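Local coordinates for pumilio homology domain family member 4 (Saccharomyces cerevisiae, PDB 3BWT), which binds single-stranded mRNA through its Pumilio repeats, recognising transcripts such as that of the HO endonuclease, at residues V88-N93 and R98-L103; Y211-E216 and H226-L231; T290-S295 and K304-I309. All blocks are in the same frame, centred on the assembly; numbering follows the deposited sequence.

Interaction 1: V88-N93 and R98-L103; sequences VEISLN and RALQKL
Within Pumilio repeat 3, Leu100 of helix 96-106 reaches across to the short helix 87-92 and meets Ile90 and Ser91, side chain to side chain. Its CB lies 4.1 Å from the branch methyl CG2 of Ile90, and the two side chains cross at about a right angle. Leu100 CD2 lies 3.2 Å from Ser91 OG, a plain methyl-to-hydroxyl touch whose shortness means little at this resolution. With CG set opposite its own backbone N (chi1 177°), Leu100 extends across the gap between the helices, and the backbones are nearest at Ser91 and Leu100, with 7.0 Å between their CA atoms. The polar partner of Ser91 OG lies elsewhere: it is hydrogen-bonded to Phe87 O, one turn earlier in its own helix. This pairing of a short first helix with a longer second one belongs to the Pumilio repeat, in which the second helix lines the concave face used for RNA in PUF proteins. The turn joining the two is fixed by Asn93, whose OD1 caps the start of helix 96-106 by accepting hydrogen bonds from the backbone N of His95 and of Gly96. Neighbouring repeats close both flanks: Met55 packs on Ile90 and Ala99, while Val136 of helix 133-143 touches both Ser91 and Leu100.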
# COMPACT_ATOMS: atom_id res chain seq x y z
N VAL A 88 6.44 -18.57 6.26
CA VAL A 88 6.17 -18.50 4.82
C VAL A 88 4.88 -19.22 4.49
O VAL A 88 4.00 -18.69 3.81
CB VAL A 88 7.33 -19.10 3.98
CG1 VAL A 88 6.87 -19.35 2.56
CG2 VAL A 88 8.53 -18.17 3.99
N GLU A 89 4.76 -20.45 4.97
CA GLU A 89 3.56 -21.23 4.75
C GLU A 89 2.34 -20.47 5.25
O GLU A 89 1.31 -20.42 4.58
CB GLU A 89 3.67 -22.57 5.48
CG GLU A 89 2.41 -23.40 5.40
CD GLU A 89 2.41 -24.56 6.37
OE1 GLU A 89 3.49 -24.89 6.93
OE2 GLU A 89 1.32 -25.12 6.58
N ILE A 90 2.46 -19.88 6.44
CA ILE A 90 1.35 -19.18 7.07
C ILE A 90 0.99 -17.90 6.33
O ILE A 90 -0.18 -17.59 6.15
CB ILE A 90 1.66 -18.86 8.54
CG1 ILE A 90 2.01 -20.14 9.30
CG2 ILE A 90 0.49 -18.16 9.20
CD1 ILE A 90 2.50 -19.91 10.71
N SER A 91 2.01 -17.18 5.88
CA SER A 91 1.82 -15.91 5.18
C SER A 91 1.20 -16.06 3.79
O SER A 91 0.56 -15.13 3.30
CB SER A 91 3.15 -15.18 5.05
OG SER A 91 3.64 -14.78 6.31
N LEU A 92 1.41 -17.21 3.16
CA LEU A 92 0.87 -17.44 1.83
C LEU A 92 -0.62 -17.79 1.88
O LEU A 92 -1.34 -17.61 0.90
CB LEU A 92 1.65 -18.55 1.12
CG LEU A 92 3.12 -18.29 0.80
CD1 LEU A 92 3.62 -19.35 -0.17
CD2 LEU A 92 3.35 -16.90 0.22
N ASN A 93 -1.06 -18.25 3.05
CA ASN A 93 -2.43 -18.67 3.29
C ASN A 93 -3.35 -17.49 3.59
O ASN A 93 -2.99 -16.58 4.34
CB ASN A 93 -2.45 -19.69 4.44
CG ASN A 93 -3.85 -20.15 4.82
OD1 ASN A 93 -4.60 -19.45 5.50
ND2 ASN A 93 -4.19 -21.36 4.42
N ARG A 98 -3.83 -13.60 8.18
CA ARG A 98 -4.60 -12.80 9.12
C ARG A 98 -4.21 -13.13 10.57
O ARG A 98 -4.10 -12.25 11.42
CB ARG A 98 -6.11 -12.91 8.88
CG ARG A 98 -6.61 -11.86 7.87
CD ARG A 98 -8.13 -11.81 7.76
NE ARG A 98 -8.64 -12.73 6.74
CZ ARG A 98 -9.02 -13.99 7.00
NH1 ARG A 98 -8.93 -14.47 8.23
NH2 ARG A 98 -9.49 -14.76 6.01
N ALA A 99 -3.97 -14.41 10.82
CA ALA A 99 -3.54 -14.84 12.14
C ALA A 99 -2.16 -14.26 12.45
O ALA A 99 -1.89 -13.89 13.58
CB ALA A 99 -3.51 -16.34 12.21
N LEU A 100 -1.30 -14.19 11.45
CA LEU A 100 0.08 -13.77 11.66
C LEU A 100 0.19 -12.26 11.79
O LEU A 100 1.11 -11.75 12.42
CB LEU A 100 0.97 -14.28 10.53
CG LEU A 100 2.45 -13.91 10.51
CD1 LEU A 100 3.08 -14.12 11.85
CD2 LEU A 100 3.14 -14.75 9.47
N GLN A 101 -0.75 -11.54 11.18
CA GLN A 101 -0.84 -10.10 11.37
C GLN A 101 -1.24 -9.80 12.81
O GLN A 101 -0.70 -8.89 13.44
CB GLN A 101 -1.83 -9.49 10.40
CG GLN A 101 -1.40 -9.58 8.95
CD GLN A 101 -2.41 -8.98 7.99
OE1 GLN A 101 -2.81 -7.83 8.14
NE2 GLN A 101 -2.82 -9.75 6.99
N LYS A 102 -2.19 -10.56 13.34
CA LYS A 102 -2.61 -10.40 14.72
C LYS A 102 -1.48 -10.67 15.70
O LYS A 102 -1.29 -9.94 16.68
CB LYS A 102 -3.79 -11.30 15.05
CG LYS A 102 -4.59 -10.82 16.25
CD LYS A 102 -5.31 -9.55 15.89
CE LYS A 102 -6.16 -9.03 17.02
NZ LYS A 102 -6.87 -7.80 16.57
N LEU A 103 -0.73 -11.74 15.45
CA LEU A 103 0.43 -12.06 16.26
C LEU A 103 1.36 -10.85 16.36
O LEU A 103 1.75 -10.44 17.45
CB LEU A 103 1.18 -13.25 15.67
CG LEU A 103 2.33 -13.87 16.46
CD1 LEU A 103 2.41 -15.36 16.19
CD2 LEU A 103 3.65 -13.20 16.13

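Interaction 2: Y211-E216 and H226-L231; sequences YIITKE and HKIVHL
Ile228 sets its terminal methyl against both Ile212 and Ile213, the consecutive isoleucines that carry the other side of this contact on helix 205-219. All three hold the same conformation: CG1 stands beside the backbone N and opposite the carbonyl carbon, and the chain then runs out extended, chi2 being 169° in Ile228. That extension brings Ile228 CD1 4.0 Å from Ile213 CG1, along the stem of that side chain. From Ile212 it is the branch that answers, CG2 lying 4.1 Å from the same Ile228 CD1, because this methyl is turned opposite its own backbone N. Both isoleucines meet Ile228 on a slant. The backbones stay well apart, 8.7 Å between the CA atoms of Ile213 and Ile228. Leu177 of helix 169-179 touches Ile212 and Leu193, at the end of helix 182-193, touches Ile228, continuing the apolar layer of the Pumilio solenoid. Glu216 binds the N-terminal end of helix 224-232, taking hydrogen bonds from the backbone N of Asp223 and of Tyr224. The two segments share no hydrogen bond, so the contact rests on dispersion and on burying branched aliphatic carbon, with no directional polar bond across it.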
# COMPACT_ATOMS: atom_id res chain seq x y z
N TYR A 211 3.11 8.60 -4.84
CA TYR A 211 2.96 8.55 -3.40
C TYR A 211 4.04 9.38 -2.72
O TYR A 211 3.81 9.97 -1.66
CB TYR A 211 2.98 7.11 -2.91
CG TYR A 211 2.29 6.94 -1.58
CD1 TYR A 211 0.95 7.29 -1.42
CD2 TYR A 211 2.98 6.47 -0.48
CE1 TYR A 211 0.32 7.16 -0.21
CE2 TYR A 211 2.36 6.34 0.75
CZ TYR A 211 1.03 6.68 0.88
OH TYR A 211 0.41 6.55 2.10
N ILE A 212 5.22 9.43 -3.32
CA ILE A 212 6.31 10.23 -2.79
C ILE A 212 5.84 11.67 -2.69
O ILE A 212 6.06 12.33 -1.69
CB ILE A 212 7.53 10.19 -3.71
CG1 ILE A 212 8.12 8.77 -3.73
CG2 ILE A 212 8.57 11.25 -3.30
CD1 ILE A 212 9.21 8.58 -4.74
N ILE A 213 5.18 12.13 -3.75
CA ILE A 213 4.69 13.50 -3.80
C ILE A 213 3.55 13.71 -2.82
O ILE A 213 3.53 14.68 -2.08
CB ILE A 213 4.25 13.85 -5.22
CG1 ILE A 213 5.43 13.65 -6.17
CG2 ILE A 213 3.73 15.28 -5.28
CD1 ILE A 213 5.16 14.10 -7.58
N THR A 214 2.61 12.78 -2.82
CA THR A 214 1.53 12.77 -1.85
C THR A 214 2.03 12.98 -0.42
O THR A 214 1.49 13.79 0.33
CB THR A 214 0.77 11.43 -1.91
OG1 THR A 214 -0.01 11.39 -3.11
CG2 THR A 214 -0.14 11.24 -0.69
N LYS A 215 3.08 12.24 -0.08
CA LYS A 215 3.62 12.24 1.27
C LYS A 215 4.29 13.56 1.59
O LYS A 215 4.04 14.17 2.64
CB LYS A 215 4.60 11.08 1.43
CG LYS A 215 3.94 9.81 1.95
CD LYS A 215 3.91 9.82 3.48
CE LYS A 215 2.69 9.13 4.05
NZ LYS A 215 2.47 9.43 5.49
N GLU A 216 5.15 14.01 0.69
CA GLU A 216 5.80 15.29 0.85
C GLU A 216 4.80 16.44 0.94
O GLU A 216 5.00 17.38 1.70
CB GLU A 216 6.79 15.53 -0.28
CG GLU A 216 7.95 14.60 -0.21
CD GLU A 216 9.13 15.10 -0.98
OE1 GLU A 216 8.92 15.87 -1.93
OE2 GLU A 216 10.26 14.70 -0.64
N HIS A 226 10.53 17.89 -5.98
CA HIS A 226 11.25 18.77 -6.89
C HIS A 226 12.18 17.98 -7.80
O HIS A 226 12.31 18.28 -8.98
CB HIS A 226 12.02 19.85 -6.12
CG HIS A 226 11.15 20.88 -5.49
ND1 HIS A 226 11.12 21.11 -4.13
CD2 HIS A 226 10.26 21.75 -6.03
CE1 HIS A 226 10.26 22.07 -3.86
NE2 HIS A 226 9.72 22.48 -4.99
N LYS A 227 12.83 16.96 -7.25
CA LYS A 227 13.75 16.16 -8.05
C LYS A 227 13.03 15.34 -9.14
O LYS A 227 13.54 15.18 -10.25
CB LYS A 227 14.62 15.28 -7.15
CG LYS A 227 15.59 16.07 -6.28
CD LYS A 227 16.44 15.15 -5.41
CE LYS A 227 17.41 15.91 -4.51
NZ LYS A 227 18.23 15.03 -3.65
N ILE A 228 11.84 14.85 -8.81
CA ILE A 228 11.00 14.14 -9.77
C ILE A 228 10.56 15.08 -10.88
O ILE A 228 10.74 14.79 -12.06
CB ILE A 228 9.73 13.57 -9.12
CG1 ILE A 228 10.08 12.46 -8.13
CG2 ILE A 228 8.78 13.05 -10.18
CD1 ILE A 228 8.91 12.06 -7.28
N VAL A 229 9.98 16.21 -10.49
CA VAL A 229 9.52 17.18 -11.47
C VAL A 229 10.64 17.54 -12.43
O VAL A 229 10.46 17.56 -13.65
CB VAL A 229 8.98 18.45 -10.80
CG1 VAL A 229 8.62 19.48 -11.85
CG2 VAL A 229 7.75 18.10 -9.97
N HIS A 230 11.82 17.80 -11.87
CA HIS A 230 12.98 18.12 -12.69
C HIS A 230 13.30 17.06 -13.75
O HIS A 230 13.76 17.39 -14.84
CB HIS A 230 14.22 18.36 -11.81
CG HIS A 230 15.47 18.59 -12.60
ND1 HIS A 230 15.74 19.79 -13.22
CD2 HIS A 230 16.51 17.77 -12.88
CE1 HIS A 230 16.90 19.70 -13.85
NE2 HIS A 230 17.39 18.49 -13.66
N LEU A 231 13.05 15.79 -13.44
CA LEU A 231 13.37 14.71 -14.37
C LEU A 231 12.28 14.46 -15.41
O LEU A 231 12.58 14.09 -16.54
CB LEU A 231 13.68 13.41 -13.62
CG LEU A 231 15.04 13.34 -12.91
CD1 LEU A 231 15.09 12.22 -11.88
CD2 LEU A 231 16.14 13.17 -13.93

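Interaction 3: T290-S295 and K304-I309; sequences TALDIS and KRLSEI
Leu306 is the side chain around which this contact is built, meeting Ala291, Leu292 and Ser295 of helix 284-298. Its CD1 methyl rests against two residues one turn apart, lying 4.1 Å from Ala291 CB and 3.8 Å from Ser295 CB. The carbonyl of Ala291 is also close, with its O 3.6 Å from Leu306 CD1. Farther back along the same side chain, Leu306 CB rests 3.9 Å from Leu292 CD2; the two leucines are set aslant to one another. Leu292 starts off to the side of the facing helix, but its CD2 methyl swings across to make this touch and also borders the hydroxyl of Ser307.

The hydroxyls of the touching serines turn to their own helices. In Ser295, OG sits between its own backbone N and carbonyl carbon (chi1 68°), which turns it back to its helix: the carbonyls of Ala291 and Leu292 both lie within hydrogen-bonding reach, and which one receives the proton is not settled. Ser307 OG is hydrogen-bonded to the carbonyl of Tyr303, a turn earlier.

Beneath these side chains run two helices of Pumilio repeat 8, their local axes 9.8 Å apart at closest approach and 145° between directions, so they pass roughly antiparallel as a helical hairpin. Leu267 of helix 256-279 packs on Leu306 and Arg305, and Ile263 of that helix on Ile294, while Met330, in the C-terminal tail, covers Leu292; the hairpin is thus packed by the preceding helix 256-279 and by the C-terminal tail.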
# COMPACT_ATOMS: atom_id res chain seq x y z
N THR A 290 -7.31 18.94 -16.70
CA THR A 290 -6.72 19.26 -15.41
C THR A 290 -5.96 20.57 -15.51
O THR A 290 -6.06 21.42 -14.62
CB THR A 290 -5.79 18.16 -14.93
OG1 THR A 290 -6.58 17.06 -14.47
CG2 THR A 290 -4.94 18.65 -13.78
N ALA A 291 -5.22 20.74 -16.61
CA ALA A 291 -4.39 21.92 -16.81
C ALA A 291 -5.22 23.19 -16.80
O ALA A 291 -4.87 24.17 -16.15
CB ALA A 291 -3.63 21.80 -18.12
N LEU A 292 -6.34 23.15 -17.51
CA LEU A 292 -7.28 24.26 -17.53
C LEU A 292 -7.91 24.50 -16.16
O LEU A 292 -8.06 25.64 -15.74
CB LEU A 292 -8.39 24.01 -18.56
CG LEU A 292 -7.99 24.08 -20.03
CD1 LEU A 292 -8.91 23.23 -20.90
CD2 LEU A 292 -7.96 25.52 -20.50
N ASP A 293 -8.28 23.42 -15.48
CA ASP A 293 -8.95 23.53 -14.19
C ASP A 293 -8.03 24.17 -13.17
O ASP A 293 -8.39 25.15 -12.52
CB ASP A 293 -9.42 22.15 -13.71
CG ASP A 293 -10.05 22.20 -12.32
OD1 ASP A 293 -10.96 23.02 -12.09
OD2 ASP A 293 -9.64 21.39 -11.45
N ILE A 294 -6.82 23.62 -13.04
CA ILE A 294 -5.83 24.18 -12.13
C ILE A 294 -5.51 25.64 -12.49
O ILE A 294 -5.62 26.52 -11.64
CB ILE A 294 -4.52 23.36 -12.12
CG1 ILE A 294 -4.77 21.97 -11.55
CG2 ILE A 294 -3.44 24.07 -11.30
CD1 ILE A 294 -5.45 21.98 -10.19
N SER A 295 -5.14 25.88 -13.74
CA SER A 295 -4.72 27.22 -14.16
C SER A 295 -5.81 28.28 -13.94
O SER A 295 -5.50 29.41 -13.55
CB SER A 295 -4.24 27.22 -15.61
OG SER A 295 -5.32 26.98 -16.50
N LYS A 304 -5.80 31.92 -19.40
CA LYS A 304 -6.10 32.64 -20.62
C LYS A 304 -5.15 32.21 -21.72
O LYS A 304 -5.54 32.09 -22.88
CB LYS A 304 -6.02 34.16 -20.38
CG LYS A 304 -7.13 34.68 -19.46
CD LYS A 304 -8.48 34.06 -19.82
CE LYS A 304 -9.63 34.65 -19.02
NZ LYS A 304 -10.94 34.04 -19.41
N ARG A 305 -3.90 31.96 -21.35
CA ARG A 305 -2.91 31.50 -22.31
C ARG A 305 -3.28 30.12 -22.88
O ARG A 305 -3.25 29.91 -24.10
CB ARG A 305 -1.51 31.52 -21.71
CG ARG A 305 -0.46 31.11 -22.72
CD ARG A 305 0.94 31.21 -22.16
NE ARG A 305 1.94 30.79 -23.14
CZ ARG A 305 3.25 30.77 -22.91
NH1 ARG A 305 3.75 31.16 -21.73
NH2 ARG A 305 4.08 30.37 -23.86
N LEU A 306 -3.61 29.20 -22.01
CA LEU A 306 -4.10 27.89 -22.43
C LEU A 306 -5.38 28.00 -23.26
O LEU A 306 -5.50 27.40 -24.32
CB LEU A 306 -4.39 27.00 -21.22
CG LEU A 306 -3.24 26.57 -20.30
CD1 LEU A 306 -3.81 25.82 -19.11
CD2 LEU A 306 -2.28 25.69 -21.05
N SER A 307 -6.35 28.76 -22.74
CA SER A 307 -7.62 28.93 -23.42
C SER A 307 -7.45 29.34 -24.88
O SER A 307 -8.13 28.81 -25.76
CB SER A 307 -8.46 29.97 -22.71
OG SER A 307 -8.98 29.45 -21.50
N GLU A 308 -6.54 30.27 -25.14
CA GLU A 308 -6.47 30.83 -26.49
C GLU A 308 -5.84 29.90 -27.51
O GLU A 308 -6.02 30.08 -28.72
CB GLU A 308 -5.84 32.23 -26.51
CG GLU A 308 -4.46 32.35 -25.89
CD GLU A 308 -4.11 33.80 -25.59
OE1 GLU A 308 -5.05 34.64 -25.53
OE2 GLU A 308 -2.90 34.10 -25.42
N ILE A 309 -5.11 28.90 -27.04
CA ILE A 309 -4.61 27.85 -27.92
C ILE A 309 -5.63 26.74 -28.10
O ILE A 309 -5.76 26.16 -29.18
CB ILE A 309 -3.33 27.24 -27.39
CG1 ILE A 309 -2.22 28.28 -27.39
CG2 ILE A 309 -2.95 26.02 -28.23
CD1 ILE A 309 -0.89 27.74 -26.93

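In the fold
The three contacts follow one another along a single Pumilio superhelix, each between two consecutive helices and none touching another. Interaction 1, in repeat 3, joins a first helix to the second; interactions 2 and 3 join the second helix to the one that follows it, in repeat 6, at its border with repeat 7, and in repeat 8. Centres of interactions 1 and 2 are about 34 Å apart, on opposite sides of the chain's centre, whereas interactions 2 and 3 share a side at about 23 Å. About 51 Å separates the centres of interactions 1 and 3. Helices 96-106, 205-219 and 284-298 probably all contribute to the concave RNA-binding face, as in other PUF proteins.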